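Local coordinates for protein 4'-phospho-dehydrooxetanocin synthase (Bacillus megaterium, PDB 5UL3) that catalyses the oxidative ring contraction of dAMP to an oxetane aldehyde, a step of oxetanocin A biosynthesis, using cobalamin, a [4Fe-4S] cluster and S-adenosylmethionine, at residues L38-I50 and L61-F73. Sequence-based numbering, arbitrary orientation.
Sequences LFKRSKEFDYKRI and LYVIEDSSKIHVF
Arg-49 and Ile-50 pair antiparallel with Ile-64 and Val-63, joining the edge strand 49-53 to strand 60-64. Ile-64 N gives a hydrogen bond of 2.8 Å to Arg-49 O. Ile-64 O receives two N-H groups, Lys-48 N at 2.8 Å and Arg-49 N at 3.3 Å. Lys-48 and Arg-49 thus both face Ile-64, a classic beta bulge at the start of the edge strand. Strand 60-64 continues through a tight turn into strand 69-73, giving an antiparallel meander.

On the face that carries Ile-50 and Val-63, the end of helix 28-39 and the loop after it lay aromatic rings on the strands. Phe-39 turns an edge to the face of Phe-73 in an offset edge-to-face pair, planes at 61°. Val-63 CG2 sits over one face of the Phe-39 ring, a CH-pi contact. Leu-61 CD2 packs against Phe-39 CE1. The other branch, Val-63 CG1, lies 3.5 Å from Tyr-47 CB.

Phe-45 has CG anti to its backbone N (chi1 -164°), which brings the CE1-CZ edge of the ring to Glu-65 and His-71. This edge meets the face of His-71 in an offset edge-to-face pair, planes 75° apart. Phe-45 CE1 also touches Glu-65 OE2. Glu-65 OE2 accepts an almost straight bond from His-71 NE2 (2.7 Å) through its anti lone pair, in the imidazole plane. Lys-69 NZ adds a salt bridge to Glu-65 OE2 at 3.6 Å, and Tyr-102 OH is hydrogen-bonded to His-71 ND1.

On the face of Arg-49 and Ile-64, these two side chains run alongside each other, and Ile-64 CD1 lies over the guanidinium, 3.4 Å from Arg-49 NE. Tyr-112 OH is hydrogen-bonded to Arg-49 NE and the backbone O of Leu-115 to NH1.

The contact is structural packing in the N-terminal domain, far from the cofactors. Bonds at both imidazole nitrogens should fix the rotation of the His-71 ring against the edge of Phe-45. The bond to Glu-65 places a proton on NE2; the carboxylate would tend to stabilise positive charge on the ring, which the Lys-69 salt bridge may temper.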
loop_
_atom_site.group_PDB
_atom_site.type_symbol
_atom_site.label_atom_id
_atom_site.label_comp_id
_atom_site.label_asym_id
_atom_site.label_seq_id
_atom_site.Cartn_x
_atom_site.Cartn_y
_atom_site.Cartn_z
ATOM N N LEU A 38 36.093 -16.786 -1.184
ATOM C CA LEU A 38 37.123 -15.776 -1.388
ATOM C C LEU A 38 38.252 -15.909 -0.369
ATOM O O LEU A 38 39.417 -15.643 -0.688
ATOM C CB LEU A 38 36.503 -14.382 -1.313
ATOM C CG LEU A 38 37.463 -13.215 -1.080
ATOM C CD1 LEU A 38 38.371 -12.998 -2.282
ATOM C CD2 LEU A 38 36.726 -11.917 -0.712
ATOM N N PHE A 39 37.931 -16.312 0.859
ATOM C CA PHE A 39 38.952 -16.412 1.892
ATOM C C PHE A 39 39.607 -17.784 1.943
ATOM O O PHE A 39 40.743 -17.899 2.424
ATOM C CB PHE A 39 38.357 -16.031 3.255
ATOM C CG PHE A 39 38.353 -14.547 3.501
ATOM C CD1 PHE A 39 37.348 -13.747 2.983
ATOM C CD2 PHE A 39 39.374 -13.945 4.219
ATOM C CE1 PHE A 39 37.365 -12.377 3.186
ATOM C CE2 PHE A 39 39.391 -12.584 4.425
ATOM C CZ PHE A 39 38.379 -11.796 3.911
ATOM N N LYS A 40 38.938 -18.812 1.431
ATOM C CA LYS A 40 39.556 -20.114 1.230
ATOM C C LYS A 40 40.402 -20.179 -0.039
ATOM O O LYS A 40 40.956 -21.242 -0.338
ATOM C CB LYS A 40 38.477 -21.200 1.190
ATOM C CG LYS A 40 37.731 -21.372 2.502
ATOM C CD LYS A 40 36.746 -22.526 2.433
ATOM C CE LYS A 40 36.110 -22.780 3.791
ATOM N NZ LYS A 40 35.174 -23.942 3.758
ATOM N N ARG A 41 40.521 -19.076 -0.787
ATOM C CA ARG A 41 41.314 -19.061 -2.012
ATOM C C ARG A 41 42.812 -18.972 -1.749
ATOM O O ARG A 41 43.598 -19.064 -2.699
ATOM C CB ARG A 41 40.889 -17.899 -2.914
ATOM C CG ARG A 41 40.747 -18.301 -4.373
ATOM C CD ARG A 41 40.831 -17.121 -5.337
ATOM N NE ARG A 41 39.845 -16.070 -5.078
ATOM C CZ ARG A 41 38.541 -16.175 -5.328
ATOM N NH1 ARG A 41 38.038 -17.300 -5.828
ATOM N NH2 ARG A 41 37.734 -15.152 -5.066
ATOM N N SER A 42 43.220 -18.781 -0.496
ATOM C CA SER A 42 44.620 -18.828 -0.099
ATOM C C SER A 42 44.761 -19.802 1.059
ATOM O O SER A 42 44.008 -19.721 2.035
ATOM C CB SER A 42 45.141 -17.445 0.319
ATOM O OG SER A 42 45.240 -16.566 -0.786
ATOM N N LYS A 43 45.717 -20.728 0.944
ATOM C CA LYS A 43 46.135 -21.506 2.103
ATOM C C LYS A 43 46.880 -20.656 3.124
ATOM O O LYS A 43 47.176 -21.147 4.219
ATOM C CB LYS A 43 47.012 -22.681 1.669
ATOM C CG LYS A 43 46.251 -23.856 1.075
ATOM C CD LYS A 43 45.486 -24.630 2.141
ATOM C CE LYS A 43 44.839 -25.878 1.555
ATOM N NZ LYS A 43 44.117 -26.683 2.580
ATOM N N GLU A 44 47.186 -19.402 2.789
ATOM C CA GLU A 44 47.847 -18.449 3.680
ATOM C C GLU A 44 46.861 -17.711 4.573
ATOM O O GLU A 44 47.029 -16.517 4.847
ATOM C CB GLU A 44 48.667 -17.466 2.854
ATOM C CG GLU A 44 49.833 -18.097 2.115
ATOM C CD GLU A 44 50.465 -17.138 1.132
ATOM O OE1 GLU A 44 50.053 -17.140 -0.049
ATOM O OE2 GLU A 44 51.355 -16.366 1.548
ATOM N N PHE A 45 45.823 -18.415 5.028
ATOM C CA PHE A 45 44.814 -17.890 5.940
ATOM C C PHE A 45 43.813 -18.990 6.266
ATOM O O PHE A 45 43.123 -19.491 5.370
ATOM C CB PHE A 45 44.091 -16.684 5.331
ATOM C CG PHE A 45 43.317 -15.867 6.330
ATOM C CD1 PHE A 45 43.332 -16.187 7.682
ATOM C CD2 PHE A 45 42.573 -14.774 5.916
ATOM C CE1 PHE A 45 42.618 -15.437 8.598
ATOM C CE2 PHE A 45 41.859 -14.017 6.828
ATOM C CZ PHE A 45 41.881 -14.351 8.170
ATOM N N ASP A 46 43.727 -19.380 7.536
ATOM C CA ASP A 46 42.685 -20.282 7.995
ATOM C C ASP A 46 41.888 -19.616 9.108
ATOM O O ASP A 46 42.430 -18.847 9.910
ATOM C CB ASP A 46 43.252 -21.621 8.482
ATOM C CG ASP A 46 42.182 -22.698 8.596
ATOM O OD1 ASP A 46 41.617 -23.095 7.550
ATOM O OD2 ASP A 46 41.900 -23.143 9.731
ATOM N N TYR A 47 40.589 -19.915 9.142
ATOM C CA TYR A 47 39.661 -19.276 10.060
ATOM C C TYR A 47 38.653 -20.309 10.539
ATOM O O TYR A 47 38.470 -21.358 9.920
ATOM C CB TYR A 47 38.939 -18.095 9.393
ATOM C CG TYR A 47 38.045 -18.499 8.237
ATOM C CD1 TYR A 47 36.723 -18.873 8.450
ATOM C CD2 TYR A 47 38.527 -18.512 6.933
ATOM C CE1 TYR A 47 35.907 -19.253 7.397
ATOM C CE2 TYR A 47 37.715 -18.881 5.874
ATOM C CZ TYR A 47 36.409 -19.253 6.109
ATOM O OH TYR A 47 35.598 -19.629 5.057
ATOM N N LYS A 48 37.977 -19.986 11.641
ATOM C CA LYS A 48 37.004 -20.914 12.209
ATOM C C LYS A 48 35.585 -20.649 11.718
ATOM O O LYS A 48 34.872 -21.587 11.352
ATOM C CB LYS A 48 37.052 -20.862 13.739
ATOM C CG LYS A 48 38.176 -21.703 14.334
ATOM C CD LYS A 48 37.973 -21.935 15.823
ATOM C CE LYS A 48 38.866 -23.065 16.329
ATOM N NZ LYS A 48 38.613 -23.358 17.768
ATOM N N ARG A 49 35.146 -19.394 11.709
ATOM C CA ARG A 49 33.815 -19.109 11.192
ATOM C C ARG A 49 33.761 -17.671 10.702
ATOM O O ARG A 49 34.638 -16.855 11.002
ATOM C CB ARG A 49 32.726 -19.388 12.242
ATOM C CG ARG A 49 32.733 -18.475 13.450
ATOM C CD ARG A 49 31.637 -18.885 14.434
ATOM N NE ARG A 49 31.127 -17.757 15.214
ATOM C CZ ARG A 49 30.065 -17.023 14.876
ATOM N NH1 ARG A 49 29.678 -16.019 15.656
ATOM N NH2 ARG A 49 29.385 -17.286 13.763
ATOM N N ILE A 50 32.741 -17.380 9.892
ATOM C CA ILE A 50 32.524 -16.035 9.386
ATOM C C ILE A 50 31.079 -15.640 9.657
ATOM O O ILE A 50 30.201 -16.482 9.852
ATOM C CB ILE A 50 32.835 -15.883 7.881
ATOM C CG1 ILE A 50 31.894 -16.740 7.043
ATOM C CG2 ILE A 50 34.286 -16.221 7.582
ATOM C CD1 ILE A 50 31.652 -16.159 5.677
ATOM N N LEU A 61 31.917 -7.912 7.029
ATOM C CA LEU A 61 32.318 -9.300 7.213
ATOM C C LEU A 61 33.205 -9.426 8.448
ATOM O O LEU A 61 34.158 -8.657 8.610
ATOM C CB LEU A 61 33.068 -9.809 5.977
ATOM C CG LEU A 61 33.694 -11.192 6.096
ATOM C CD1 LEU A 61 32.629 -12.262 6.261
ATOM C CD2 LEU A 61 34.561 -11.472 4.873
ATOM N N TYR A 62 32.868 -10.368 9.321
ATOM C CA TYR A 62 33.724 -10.769 10.431
ATOM C C TYR A 62 34.332 -12.122 10.094
ATOM O O TYR A 62 33.610 -13.066 9.762
ATOM C CB TYR A 62 32.941 -10.858 11.744
ATOM C CG TYR A 62 32.216 -9.582 12.073
ATOM C CD1 TYR A 62 30.955 -9.314 11.539
ATOM C CD2 TYR A 62 32.791 -8.641 12.915
ATOM C CE1 TYR A 62 30.296 -8.114 11.843
ATOM C CE2 TYR A 62 32.141 -7.460 13.221
ATOM C CZ TYR A 62 30.900 -7.203 12.687
ATOM O OH TYR A 62 30.285 -6.015 13.004
ATOM N N VAL A 63 35.651 -12.209 10.163
ATOM C CA VAL A 63 36.355 -13.476 10.023
ATOM C C VAL A 63 36.895 -13.818 11.402
ATOM O O VAL A 63 37.777 -13.123 11.917
ATOM C CB VAL A 63 37.481 -13.402 8.983
ATOM C CG1 VAL A 63 38.033 -14.807 8.712
ATOM C CG2 VAL A 63 36.967 -12.766 7.701
ATOM N N ILE A 64 36.332 -14.849 12.026
ATOM C CA ILE A 64 36.728 -15.253 13.369
ATOM C C ILE A 64 37.800 -16.329 13.220
ATOM O O ILE A 64 37.493 -17.481 12.909
ATOM C CB ILE A 64 35.537 -15.756 14.182
ATOM C CG1 ILE A 64 34.480 -14.649 14.323
ATOM C CG2 ILE A 64 36.006 -16.229 15.546
ATOM C CD1 ILE A 64 33.257 -15.080 15.101
ATOM N N GLU A 65 39.066 -15.948 13.431
ATOM C CA GLU A 65 40.150 -16.932 13.442
ATOM C C GLU A 65 39.984 -17.853 14.638
ATOM O O GLU A 65 39.779 -19.057 14.476
ATOM C CB GLU A 65 41.516 -16.257 13.480
ATOM C CG GLU A 65 42.082 -15.941 12.115
ATOM C CD GLU A 65 43.576 -15.692 12.163
ATOM O OE1 GLU A 65 44.299 -16.546 12.720
ATOM O OE2 GLU A 65 44.025 -14.642 11.656
ATOM N N ASP A 66 39.976 -17.272 15.839
ATOM C CA ASP A 66 39.240 -17.797 16.988
ATOM C C ASP A 66 38.698 -16.600 17.776
ATOM O O ASP A 66 38.700 -15.463 17.291
ATOM C CB ASP A 66 40.108 -18.752 17.826
ATOM C CG ASP A 66 41.217 -18.049 18.597
ATOM O OD1 ASP A 66 41.481 -16.849 18.373
ATOM O OD2 ASP A 66 41.837 -18.721 19.446
ATOM N N SER A 67 38.229 -16.842 19.004
ATOM C CA SER A 67 37.665 -15.757 19.802
ATOM C C SER A 67 38.697 -14.701 20.188
ATOM O O SER A 67 38.305 -13.605 20.605
ATOM C CB SER A 67 36.999 -16.310 21.066
ATOM O OG SER A 67 37.959 -16.699 22.031
ATOM N N SER A 68 39.992 -14.994 20.053
ATOM C CA SER A 68 41.050 -14.061 20.420
ATOM C C SER A 68 41.652 -13.333 19.224
ATOM O O SER A 68 42.492 -12.451 19.418
ATOM C CB SER A 68 42.165 -14.794 21.178
ATOM O OG SER A 68 42.881 -15.661 20.316
ATOM N N LYS A 69 41.253 -13.689 18.004
ATOM C CA LYS A 69 41.666 -12.996 16.785
ATOM C C LYS A 69 40.456 -12.892 15.861
ATOM O O LYS A 69 40.045 -13.896 15.271
ATOM C CB LYS A 69 42.817 -13.736 16.102
ATOM C CG LYS A 69 43.607 -12.900 15.116
ATOM C CD LYS A 69 44.899 -13.605 14.719
ATOM C CE LYS A 69 45.737 -12.748 13.782
ATOM N NZ LYS A 69 46.965 -13.465 13.332
ATOM N N ILE A 70 39.900 -11.685 15.734
ATOM C CA ILE A 70 38.702 -11.424 14.933
ATOM C C ILE A 70 39.025 -10.321 13.927
ATOM O O ILE A 70 39.351 -9.195 14.322
ATOM C CB ILE A 70 37.509 -11.010 15.817
ATOM C CG1 ILE A 70 37.133 -12.134 16.784
ATOM C CG2 ILE A 70 36.299 -10.567 14.964
ATOM C CD1 ILE A 70 36.127 -11.708 17.830
ATOM N N HIS A 71 38.927 -10.638 12.633
ATOM C CA HIS A 71 39.120 -9.652 11.574
ATOM C C HIS A 71 37.778 -9.060 11.180
ATOM O O HIS A 71 36.785 -9.779 11.102
ATOM C CB HIS A 71 39.745 -10.283 10.333
ATOM C CG HIS A 71 41.031 -11.000 10.596
ATOM N ND1 HIS A 71 42.261 -10.395 10.461
ATOM C CD2 HIS A 71 41.274 -12.276 10.970
ATOM C CE1 HIS A 71 43.209 -11.267 10.755
ATOM N NE2 HIS A 71 42.636 -12.416 11.065
ATOM N N VAL A 72 37.764 -7.764 10.892
ATOM C CA VAL A 72 36.539 -7.075 10.498
ATOM C C VAL A 72 36.818 -6.290 9.223
ATOM O O VAL A 72 37.723 -5.445 9.196
ATOM C CB VAL A 72 36.020 -6.142 11.606
ATOM C CG1 VAL A 72 34.609 -5.629 11.254
ATOM C CG2 VAL A 72 36.008 -6.861 12.955
ATOM N N PHE A 73 36.016 -6.545 8.183
ATOM C CA PHE A 73 36.117 -5.884 6.883
ATOM C C PHE A 73 34.859 -5.070 6.620
ATOM O O PHE A 73 33.749 -5.613 6.686
ATOM C CB PHE A 73 36.269 -6.909 5.755
ATOM C CG PHE A 73 37.530 -7.734 5.837
ATOM C CD1 PHE A 73 37.549 -8.931 6.537
ATOM C CD2 PHE A 73 38.687 -7.323 5.187
ATOM C CE1 PHE A 73 38.718 -9.698 6.606
ATOM C CE2 PHE A 73 39.853 -8.079 5.254
ATOM C CZ PHE A 73 39.863 -9.263 5.961
#